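PDB 7BVE: integral membrane indolylacetylinositol arabinosyltransferase EmbC from Mycolicibacterium smegmatis, which probably transfers arabinose units during assembly of the arabinan polymers of the mycobacterial cell wall, as an integral membrane glycosyltransferase of the emb family. Local coordinates for residues D67-A78 and L134-A145; R86-V95 and R105-N113. All blocks are in the same frame, centred on the assembly; numbering follows the deposited sequence.

Contact 1: D67-A78 and L134-A145; sequences DLTVTVPCQAAA and LSPDCRYLTFTA
Leu134, just past the short helix 130-133, reaches the turn at 75-78 with both methyl branches. Its CD1 lies 3.7 Å from Gln75 OE1 and also meets Ala78, while CD2 approaches the carbonyl oxygen of Ala77. Further on, the carbonyl oxygen of Cys138 faces the CB of Cys74, and the side chain of Cys138 packs on Phe154 of strand 149-155. At Tyr140 the two segments already run close together. Thr71 CG2 comes at the Tyr140 ring obliquely, on the side of the threonines, and is nearest Tyr140 CD1 at 3.6 Å. Leu141 turns to the other side, where its CB sits 3.9 Å from Val72 CB.

Strands 140-145 and 67-71 are antiparallel neighbours, 175° between their directions, inside a seven-stranded sheet of the concanavalin-like domain; strand 149-155 flanks 140-145 and strand 201-203 flanks 67-71. Side chains alternate between a partly exposed face of threonines and a buried apolar one.

Phe143 forms a hydrogen-bonded pair with Val70. Its N donates to Val70 O at 3.0 Å, lying almost in line with the carbonyl bond although the bond is bent at the hydrogen, whereas the return bond from Val70 N is weak. The CB and CD2 of Phe143 both touch Val70 CG1, which the Val70 chi1 of 61° sets between that residue's backbone N and carbonyl carbon. Thr144 returns to the polar face, its CG2 alongside Thr69 OG1, the two side chains pointing the same way; its CA also makes a CA-H...O contact with Leu68 O. That same oxygen receives Ala145 N at 3.1 Å, with the donor tilted 29° from the carbonyl plane, and the CB atoms of Ala145 and Leu68 meet on the buried face.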
loop_
_atom_site.group_PDB
_atom_site.type_symbol
_atom_site.label_atom_id
_atom_site.label_comp_id
_atom_site.label_asym_id
_atom_site.label_seq_id
_atom_site.Cartn_x
_atom_site.Cartn_y
_atom_site.Cartn_z
ATOM N N ASP A 67 32.233 -30.015 3.435
ATOM C CA ASP A 67 33.189 -30.715 4.275
ATOM C C ASP A 67 34.396 -29.811 4.450
ATOM O O ASP A 67 34.757 -29.089 3.526
ATOM C CB ASP A 67 33.598 -32.041 3.629
ATOM C CG ASP A 67 34.598 -32.809 4.448
ATOM O OD1 ASP A 67 34.204 -33.411 5.462
ATOM O OD2 ASP A 67 35.790 -32.816 4.073
ATOM N N LEU A 68 35.007 -29.848 5.628
ATOM C CA LEU A 68 36.178 -29.032 5.908
ATOM C C LEU A 68 36.998 -29.710 6.988
ATOM O O LEU A 68 36.446 -30.211 7.965
ATOM C CB LEU A 68 35.776 -27.617 6.333
ATOM C CG LEU A 68 36.873 -26.609 6.663
ATOM C CD1 LEU A 68 37.796 -26.413 5.500
ATOM C CD2 LEU A 68 36.246 -25.298 7.030
ATOM N N THR A 69 38.313 -29.742 6.801
ATOM C CA THR A 69 39.193 -30.462 7.721
ATOM C C THR A 69 40.560 -29.795 7.705
ATOM O O THR A 69 41.252 -29.845 6.687
ATOM C CB THR A 69 39.300 -31.933 7.326
ATOM O OG1 THR A 69 38.025 -32.569 7.460
ATOM C CG2 THR A 69 40.308 -32.656 8.193
ATOM N N VAL A 70 40.955 -29.196 8.820
ATOM C CA VAL A 70 42.271 -28.586 8.949
ATOM C C VAL A 70 42.984 -29.221 10.138
ATOM O O VAL A 70 42.352 -29.624 11.116
ATOM C CB VAL A 70 42.153 -27.042 9.060
ATOM C CG1 VAL A 70 41.367 -26.621 10.250
ATOM C CG2 VAL A 70 43.502 -26.366 9.074
ATOM N N THR A 71 44.305 -29.383 10.020
ATOM C CA THR A 71 45.090 -30.090 11.031
ATOM C C THR A 71 46.452 -29.409 11.129
ATOM O O THR A 71 47.331 -29.677 10.314
ATOM C CB THR A 71 45.232 -31.561 10.667
ATOM O OG1 THR A 71 43.933 -32.154 10.562
ATOM C CG2 THR A 71 46.025 -32.311 11.716
ATOM N N VAL A 72 46.627 -28.555 12.130
ATOM C CA VAL A 72 47.843 -27.756 12.277
ATOM C C VAL A 72 48.765 -28.404 13.305
ATOM O O VAL A 72 48.294 -28.799 14.377
ATOM C CB VAL A 72 47.496 -26.318 12.687
ATOM C CG1 VAL A 72 48.737 -25.495 12.867
ATOM C CG2 VAL A 72 46.595 -25.683 11.664
ATOM N N PRO A 73 50.068 -28.535 13.046
ATOM C CA PRO A 73 50.977 -29.026 14.090
ATOM C C PRO A 73 51.290 -27.989 15.165
ATOM O O PRO A 73 50.688 -26.914 15.203
ATOM C CB PRO A 73 52.231 -29.417 13.302
ATOM C CG PRO A 73 52.190 -28.580 12.099
ATOM C CD PRO A 73 50.744 -28.414 11.747
ATOM N N CYS A 74 52.223 -28.315 16.062
ATOM C CA CYS A 74 52.581 -27.442 17.176
ATOM C C CYS A 74 53.586 -26.363 16.790
ATOM O O CYS A 74 53.389 -25.185 17.102
ATOM C CB CYS A 74 53.152 -28.270 18.325
ATOM S SG CYS A 74 54.645 -29.193 17.928
ATOM N N GLN A 75 54.674 -26.749 16.124
ATOM C CA GLN A 75 55.742 -25.816 15.791
ATOM C C GLN A 75 55.412 -24.915 14.610
ATOM O O GLN A 75 56.267 -24.112 14.221
ATOM C CB GLN A 75 57.030 -26.583 15.506
ATOM C CG GLN A 75 57.576 -27.321 16.707
ATOM C CD GLN A 75 57.934 -26.388 17.841
ATOM O OE1 GLN A 75 57.257 -26.350 18.867
ATOM N NE2 GLN A 75 59.005 -25.626 17.662
ATOM N N ALA A 76 54.222 -25.036 14.020
ATOM C CA ALA A 76 53.797 -24.078 13.010
ATOM C C ALA A 76 53.575 -22.703 13.621
ATOM O O ALA A 76 53.910 -21.686 13.008
ATOM C CB ALA A 76 52.526 -24.569 12.325
ATOM N N ALA A 77 53.042 -22.652 14.838
ATOM C CA ALA A 77 52.790 -21.393 15.527
ATOM C C ALA A 77 53.992 -20.886 16.300
ATOM O O ALA A 77 53.814 -20.093 17.227
ATOM C CB ALA A 77 51.603 -21.539 16.477
ATOM N N ALA A 78 55.202 -21.330 15.958
ATOM C CA ALA A 78 56.392 -20.815 16.625
ATOM C C ALA A 78 56.692 -19.392 16.182
ATOM O O ALA A 78 57.196 -18.582 16.968
ATOM C CB ALA A 78 57.587 -21.725 16.347
ATOM N N LEU A 134 53.221 -24.441 22.837
ATOM C CA LEU A 134 54.626 -24.607 22.437
ATOM C C LEU A 134 55.392 -25.633 23.294
ATOM O O LEU A 134 56.618 -25.720 23.156
ATOM C CB LEU A 134 55.363 -23.268 22.476
ATOM C CG LEU A 134 55.364 -22.379 21.226
ATOM C CD1 LEU A 134 55.978 -23.130 20.055
ATOM C CD2 LEU A 134 53.990 -21.836 20.867
ATOM N N SER A 135 54.710 -26.390 24.151
ATOM C CA SER A 135 55.299 -27.478 24.910
ATOM C C SER A 135 55.661 -28.626 23.967
ATOM O O SER A 135 55.237 -28.642 22.809
ATOM C CB SER A 135 54.310 -27.921 25.992
ATOM O OG SER A 135 53.133 -28.455 25.415
ATOM N N PRO A 136 56.443 -29.616 24.422
ATOM C CA PRO A 136 56.645 -30.817 23.586
ATOM C C PRO A 136 55.406 -31.688 23.403
ATOM O O PRO A 136 55.456 -32.643 22.620
ATOM C CB PRO A 136 57.760 -31.574 24.318
ATOM C CG PRO A 136 57.764 -31.031 25.696
ATOM C CD PRO A 136 57.401 -29.592 25.543
ATOM N N ASP A 137 54.306 -31.400 24.094
ATOM C CA ASP A 137 53.016 -32.023 23.837
ATOM C C ASP A 137 52.272 -31.206 22.778
ATOM O O ASP A 137 52.886 -30.415 22.056
ATOM C CB ASP A 137 52.229 -32.156 25.141
ATOM C CG ASP A 137 52.842 -33.161 26.081
ATOM O OD1 ASP A 137 53.508 -34.092 25.586
ATOM O OD2 ASP A 137 52.658 -33.025 27.308
ATOM N N CYS A 138 50.959 -31.431 22.662
ATOM C CA CYS A 138 50.052 -30.736 21.741
ATOM C C CYS A 138 50.463 -30.971 20.287
ATOM O O CYS A 138 50.817 -30.056 19.555
ATOM C CB CYS A 138 49.958 -29.241 22.060
ATOM S SG CYS A 138 48.702 -28.343 21.147
ATOM N N ARG A 139 50.405 -32.231 19.879
ATOM C CA ARG A 139 50.930 -32.628 18.583
ATOM C C ARG A 139 50.061 -32.199 17.406
ATOM O O ARG A 139 50.543 -32.231 16.271
ATOM C CB ARG A 139 51.124 -34.141 18.559
ATOM C CG ARG A 139 52.194 -34.612 19.513
ATOM C CD ARG A 139 52.485 -36.081 19.321
ATOM N NE ARG A 139 51.324 -36.904 19.634
ATOM C CZ ARG A 139 51.037 -37.353 20.851
ATOM N NH1 ARG A 139 51.828 -37.054 21.871
ATOM N NH2 ARG A 139 49.959 -38.100 21.049
ATOM N N TYR A 140 48.814 -31.796 17.625
ATOM C CA TYR A 140 47.950 -31.435 16.512
ATOM C C TYR A 140 47.005 -30.328 16.944
ATOM O O TYR A 140 46.961 -29.934 18.108
ATOM C CB TYR A 140 47.143 -32.631 16.000
ATOM C CG TYR A 140 47.958 -33.728 15.369
ATOM C CD1 TYR A 140 48.445 -33.599 14.080
ATOM C CD2 TYR A 140 48.234 -34.895 16.063
ATOM C CE1 TYR A 140 49.190 -34.597 13.497
ATOM C CE2 TYR A 140 48.977 -35.901 15.494
ATOM C CZ TYR A 140 49.454 -35.747 14.209
ATOM O OH TYR A 140 50.198 -36.750 13.632
ATOM N N LEU A 141 46.267 -29.818 15.968
ATOM C CA LEU A 141 45.154 -28.899 16.160
ATOM C C LEU A 141 44.017 -29.341 15.244
ATOM O O LEU A 141 43.597 -28.628 14.333
ATOM C CB LEU A 141 45.597 -27.449 15.955
ATOM C CG LEU A 141 44.647 -26.256 16.126
ATOM C CD1 LEU A 141 43.876 -26.376 17.398
ATOM C CD2 LEU A 141 45.435 -24.963 16.112
ATOM N N THR A 142 43.624 -30.602 15.395
ATOM C CA THR A 142 42.570 -31.207 14.592
ATOM C C THR A 142 41.270 -30.416 14.685
ATOM O O THR A 142 40.846 -30.011 15.768
ATOM C CB THR A 142 42.349 -32.642 15.063
ATOM O OG1 THR A 142 43.594 -33.347 15.032
ATOM C CG2 THR A 142 41.365 -33.361 14.172
ATOM N N PHE A 143 40.669 -30.145 13.530
ATOM C CA PHE A 143 39.416 -29.415 13.441
ATOM C C PHE A 143 38.603 -30.010 12.303
ATOM O O PHE A 143 39.167 -30.451 11.302
ATOM C CB PHE A 143 39.666 -27.921 13.221
ATOM C CG PHE A 143 38.423 -27.116 13.034
ATOM C CD1 PHE A 143 37.670 -26.717 14.114
ATOM C CD2 PHE A 143 37.999 -26.764 11.769
ATOM C CE1 PHE A 143 36.523 -25.980 13.932
ATOM C CE2 PHE A 143 36.851 -26.051 11.587
ATOM C CZ PHE A 143 36.118 -25.649 12.665
ATOM N N THR A 144 37.281 -30.036 12.463
ATOM C CA THR A 144 36.385 -30.631 11.484
ATOM C C THR A 144 35.075 -29.858 11.499
ATOM O O THR A 144 34.600 -29.460 12.560
ATOM C CB THR A 144 36.135 -32.116 11.796
ATOM O OG1 THR A 144 37.384 -32.794 11.952
ATOM C CG2 THR A 144 35.401 -32.794 10.672
ATOM N N ALA A 145 34.499 -29.626 10.321
ATOM C CA ALA A 145 33.220 -28.939 10.222
ATOM C C ALA A 145 32.288 -29.695 9.288
ATOM O O ALA A 145 32.706 -30.157 8.226
ATOM C CB ALA A 145 33.389 -27.507 9.726
#

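Contact 2: R86-V95 and R105-N113; sequences RNRSVLLSTV and RGLLIERIN
Ile109 packs against Leu92 beside one of the firmer backbone bonds of this contact, Ile109 N to Leu92 O at 3.1 Å. From Ile109 CB, which lies 4.0 Å from Leu92 O, the chain continues through CG1, placed beside the backbone N by a chi1 of -52° and still near that oxygen. Ile109 CD1, at the tip, reaches 3.9 Å from Leu92 CB and also touches Leu92 CD2, the two side chains running side by side in the same direction. The other branch, Ile109 CG2, stands 4.3 Å from Leu91 CD2.

On the opposite side of the strand, the aliphatic part of Glu110 crosses Val90 CG1, which meets both its CB and CG. Leu108 CD2 lies against the CB and OG of Ser93. Thr94 closes the other end: its OG1 accepts Leu107 N at 3.2 Å and has a second hydrogen bond to Gln182 O, so two bonds grip this buried hydroxyl. On the N-terminal side of the corner at Leu91, Arg111 N donates to Ser89 O, the donor standing well above the carbonyl plane.

Strand 90-93, interrupted and weakly bonded, is the outermost of four antiparallel strands in the concanavalin-like domain, though Ser93 and Thr94 make backbone hydrogen bonds to Phe187 and Val184; 107-112, 115-120 and 123-129 follow in sequence, consistent with an up-and-down antiparallel meander.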
loop_
_atom_site.group_PDB
_atom_site.type_symbol
_atom_site.label_atom_id
_atom_site.label_comp_id
_atom_site.label_asym_id
_atom_site.label_seq_id
_atom_site.Cartn_x
_atom_site.Cartn_y
_atom_site.Cartn_z
ATOM N N ARG A 86 55.913 -8.305 16.403
ATOM C CA ARG A 86 54.978 -9.277 15.848
ATOM C C ARG A 86 53.586 -8.662 15.832
ATOM O O ARG A 86 52.882 -8.666 16.845
ATOM C CB ARG A 86 54.995 -10.574 16.644
ATOM C CG ARG A 86 56.279 -11.356 16.534
ATOM C CD ARG A 86 56.438 -11.966 15.161
ATOM N NE ARG A 86 57.601 -12.841 15.115
ATOM C CZ ARG A 86 58.824 -12.433 14.804
ATOM N NH1 ARG A 86 59.045 -11.158 14.512
ATOM N NH2 ARG A 86 59.830 -13.295 14.790
ATOM N N ASN A 87 53.206 -8.121 14.681
ATOM C CA ASN A 87 51.816 -7.825 14.366
ATOM C C ASN A 87 51.120 -8.993 13.681
ATOM O O ASN A 87 49.990 -8.841 13.213
ATOM C CB ASN A 87 51.726 -6.566 13.496
ATOM C CG ASN A 87 52.594 -6.643 12.244
ATOM O OD1 ASN A 87 53.281 -7.634 11.996
ATOM N ND2 ASN A 87 52.551 -5.587 11.440
ATOM N N ARG A 88 51.777 -10.146 13.610
ATOM C CA ARG A 88 51.242 -11.326 12.947
ATOM C C ARG A 88 50.251 -12.003 13.880
ATOM O O ARG A 88 50.652 -12.666 14.839
ATOM C CB ARG A 88 52.384 -12.267 12.586
ATOM C CG ARG A 88 53.367 -11.658 11.628
ATOM C CD ARG A 88 54.496 -12.604 11.307
ATOM N NE ARG A 88 55.476 -11.967 10.437
ATOM C CZ ARG A 88 55.414 -11.973 9.111
ATOM N NH1 ARG A 88 56.348 -11.360 8.401
ATOM N NH2 ARG A 88 54.419 -12.590 8.491
ATOM N N SER A 89 48.957 -11.846 13.611
ATOM C CA SER A 89 47.951 -12.377 14.523
ATOM C C SER A 89 47.430 -13.742 14.083
ATOM O O SER A 89 47.501 -14.707 14.847
ATOM C CB SER A 89 46.797 -11.384 14.677
ATOM O OG SER A 89 47.227 -10.223 15.360
ATOM N N VAL A 90 46.910 -13.844 12.867
ATOM C CA VAL A 90 46.227 -15.068 12.469
ATOM C C VAL A 90 47.236 -16.097 11.982
ATOM O O VAL A 90 48.237 -15.776 11.335
ATOM C CB VAL A 90 45.135 -14.780 11.420
ATOM C CG1 VAL A 90 44.110 -13.830 11.986
ATOM C CG2 VAL A 90 45.700 -14.230 10.141
ATOM N N LEU A 91 46.997 -17.346 12.363
ATOM C CA LEU A 91 47.731 -18.486 11.844
ATOM C C LEU A 91 47.094 -19.036 10.584
ATOM O O LEU A 91 47.807 -19.504 9.691
ATOM C CB LEU A 91 47.790 -19.587 12.907
ATOM C CG LEU A 91 48.508 -20.902 12.620
ATOM C CD1 LEU A 91 49.971 -20.671 12.455
ATOM C CD2 LEU A 91 48.265 -21.877 13.734
ATOM N N LEU A 92 45.771 -18.954 10.493
ATOM C CA LEU A 92 44.998 -19.491 9.391
ATOM C C LEU A 92 43.627 -18.848 9.456
ATOM O O LEU A 92 43.168 -18.465 10.529
ATOM C CB LEU A 92 44.910 -21.012 9.487
ATOM C CG LEU A 92 44.414 -21.873 8.342
ATOM C CD1 LEU A 92 45.187 -23.149 8.416
ATOM C CD2 LEU A 92 42.938 -22.158 8.466
ATOM N N SER A 93 42.982 -18.732 8.305
ATOM C CA SER A 93 41.698 -18.062 8.212
ATOM C C SER A 93 41.022 -18.503 6.928
ATOM O O SER A 93 41.665 -19.050 6.033
ATOM C CB SER A 93 41.861 -16.546 8.231
ATOM O OG SER A 93 40.617 -15.902 8.075
ATOM N N THR A 94 39.716 -18.279 6.853
ATOM C CA THR A 94 38.999 -18.395 5.595
ATOM C C THR A 94 38.431 -17.064 5.137
ATOM O O THR A 94 37.776 -17.009 4.096
ATOM C CB THR A 94 37.875 -19.435 5.685
ATOM O OG1 THR A 94 36.894 -19.019 6.636
ATOM C CG2 THR A 94 38.419 -20.782 6.087
ATOM N N VAL A 95 38.656 -15.996 5.898
ATOM C CA VAL A 95 38.279 -14.632 5.529
ATOM C C VAL A 95 39.427 -13.699 5.872
ATOM O O VAL A 95 40.258 -14.006 6.736
ATOM C CB VAL A 95 37.002 -14.179 6.268
ATOM C CG1 VAL A 95 35.780 -14.893 5.743
ATOM C CG2 VAL A 95 37.148 -14.472 7.727
ATOM N N ARG A 105 31.257 -14.449 10.329
ATOM C CA ARG A 105 30.903 -15.249 9.159
ATOM C C ARG A 105 31.892 -16.344 8.822
ATOM O O ARG A 105 31.513 -17.278 8.125
ATOM C CB ARG A 105 30.720 -14.368 7.919
ATOM C CG ARG A 105 29.527 -13.449 7.994
ATOM C CD ARG A 105 29.326 -12.647 6.749
ATOM N NE ARG A 105 28.278 -11.658 6.949
ATOM C CZ ARG A 105 27.905 -10.771 6.036
ATOM N NH1 ARG A 105 28.486 -10.759 4.848
ATOM N NH2 ARG A 105 26.948 -9.900 6.310
ATOM N N GLY A 106 33.125 -16.277 9.283
ATOM C CA GLY A 106 34.111 -17.248 8.861
ATOM C C GLY A 106 34.882 -17.895 9.986
ATOM O O GLY A 106 34.400 -17.977 11.113
ATOM N N LEU A 107 36.085 -18.359 9.687
ATOM C CA LEU A 107 36.909 -19.094 10.630
ATOM C C LEU A 107 38.214 -18.355 10.866
ATOM O O LEU A 107 38.746 -17.715 9.958
ATOM C CB LEU A 107 37.203 -20.488 10.094
ATOM C CG LEU A 107 37.826 -21.601 10.927
ATOM C CD1 LEU A 107 37.279 -22.813 10.324
ATOM C CD2 LEU A 107 39.321 -21.666 10.827
ATOM N N LEU A 108 38.739 -18.470 12.083
ATOM C CA LEU A 108 39.993 -17.841 12.468
ATOM C C LEU A 108 40.688 -18.697 13.511
ATOM O O LEU A 108 40.044 -19.232 14.411
ATOM C CB LEU A 108 39.770 -16.433 13.029
ATOM C CG LEU A 108 39.347 -15.283 12.118
ATOM C CD1 LEU A 108 38.929 -14.108 12.938
ATOM C CD2 LEU A 108 40.493 -14.886 11.244
ATOM N N ILE A 109 42.002 -18.829 13.383
ATOM C CA ILE A 109 42.833 -19.466 14.397
ATOM C C ILE A 109 43.750 -18.346 14.885
ATOM O O ILE A 109 44.952 -18.527 15.108
ATOM C CB ILE A 109 43.569 -20.706 13.851
ATOM C CG1 ILE A 109 42.561 -21.630 13.180
ATOM C CG2 ILE A 109 44.142 -21.568 14.963
ATOM C CD1 ILE A 109 43.175 -22.788 12.464
ATOM N N GLU A 110 43.176 -17.145 14.959
ATOM C CA GLU A 110 43.813 -15.922 15.431
ATOM C C GLU A 110 44.367 -16.099 16.837
ATOM O O GLU A 110 43.837 -16.888 17.620
ATOM C CB GLU A 110 42.789 -14.781 15.388
ATOM C CG GLU A 110 43.326 -13.381 15.651
ATOM C CD GLU A 110 42.253 -12.314 15.555
ATOM O OE1 GLU A 110 41.080 -12.669 15.317
ATOM O OE2 GLU A 110 42.580 -11.118 15.715
ATOM N N ARG A 111 45.440 -15.390 17.166
ATOM C CA ARG A 111 46.006 -15.404 18.505
ATOM C C ARG A 111 45.513 -14.186 19.269
ATOM O O ARG A 111 46.001 -13.074 19.057
ATOM C CB ARG A 111 47.527 -15.416 18.457
ATOM C CG ARG A 111 48.158 -15.441 19.821
ATOM C CD ARG A 111 49.652 -15.393 19.704
ATOM N NE ARG A 111 50.089 -14.194 19.003
ATOM C CZ ARG A 111 50.253 -13.006 19.569
ATOM N NH1 ARG A 111 50.022 -12.846 20.863
ATOM N NH2 ARG A 111 50.654 -11.977 18.838
ATOM N N ILE A 112 44.536 -14.394 20.151
ATOM C CA ILE A 112 44.268 -13.403 21.178
ATOM C C ILE A 112 45.428 -13.434 22.170
ATOM O O ILE A 112 46.075 -14.470 22.354
ATOM C CB ILE A 112 42.917 -13.694 21.854
ATOM C CG1 ILE A 112 41.862 -14.027 20.799
ATOM C CG2 ILE A 112 42.389 -12.484 22.614
ATOM C CD1 ILE A 112 41.546 -12.901 19.835
ATOM N N ASN A 113 45.643 -12.304 22.862
ATOM C CA ASN A 113 46.897 -11.837 23.463
ATOM C C ASN A 113 47.854 -12.886 24.035
ATOM O O ASN A 113 49.069 -12.787 23.833
ATOM C CB ASN A 113 46.559 -10.814 24.551
ATOM C CG ASN A 113 45.554 -11.338 25.563
ATOM O OD1 ASN A 113 45.160 -12.503 25.525
ATOM N ND2 ASN A 113 45.128 -10.471 26.469
#

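In the fold
Contacts 1 and 2 belong to two different sheets of the concanavalin-like domain and press against each other through their apolar faces, their centres about 14 Å apart. Phe143 CE2 approaches Leu107 CD1 to 3.5 Å, and Leu141 meets Ile109, while Val70 and Val72 pack on Leu92 and Leu91. This is the layering of a beta sandwich. Contact 1 is partly buried: its other face carries threonines and Tyr140, and its pairing lies in the interior of a sheet. Contact 2 is more buried but joins an irregular outermost strand, with a threonine hydroxyl, not a backbone carbonyl, accepting Leu107 N. In sequence, contact 2 is nested within the loop closed by contact 1.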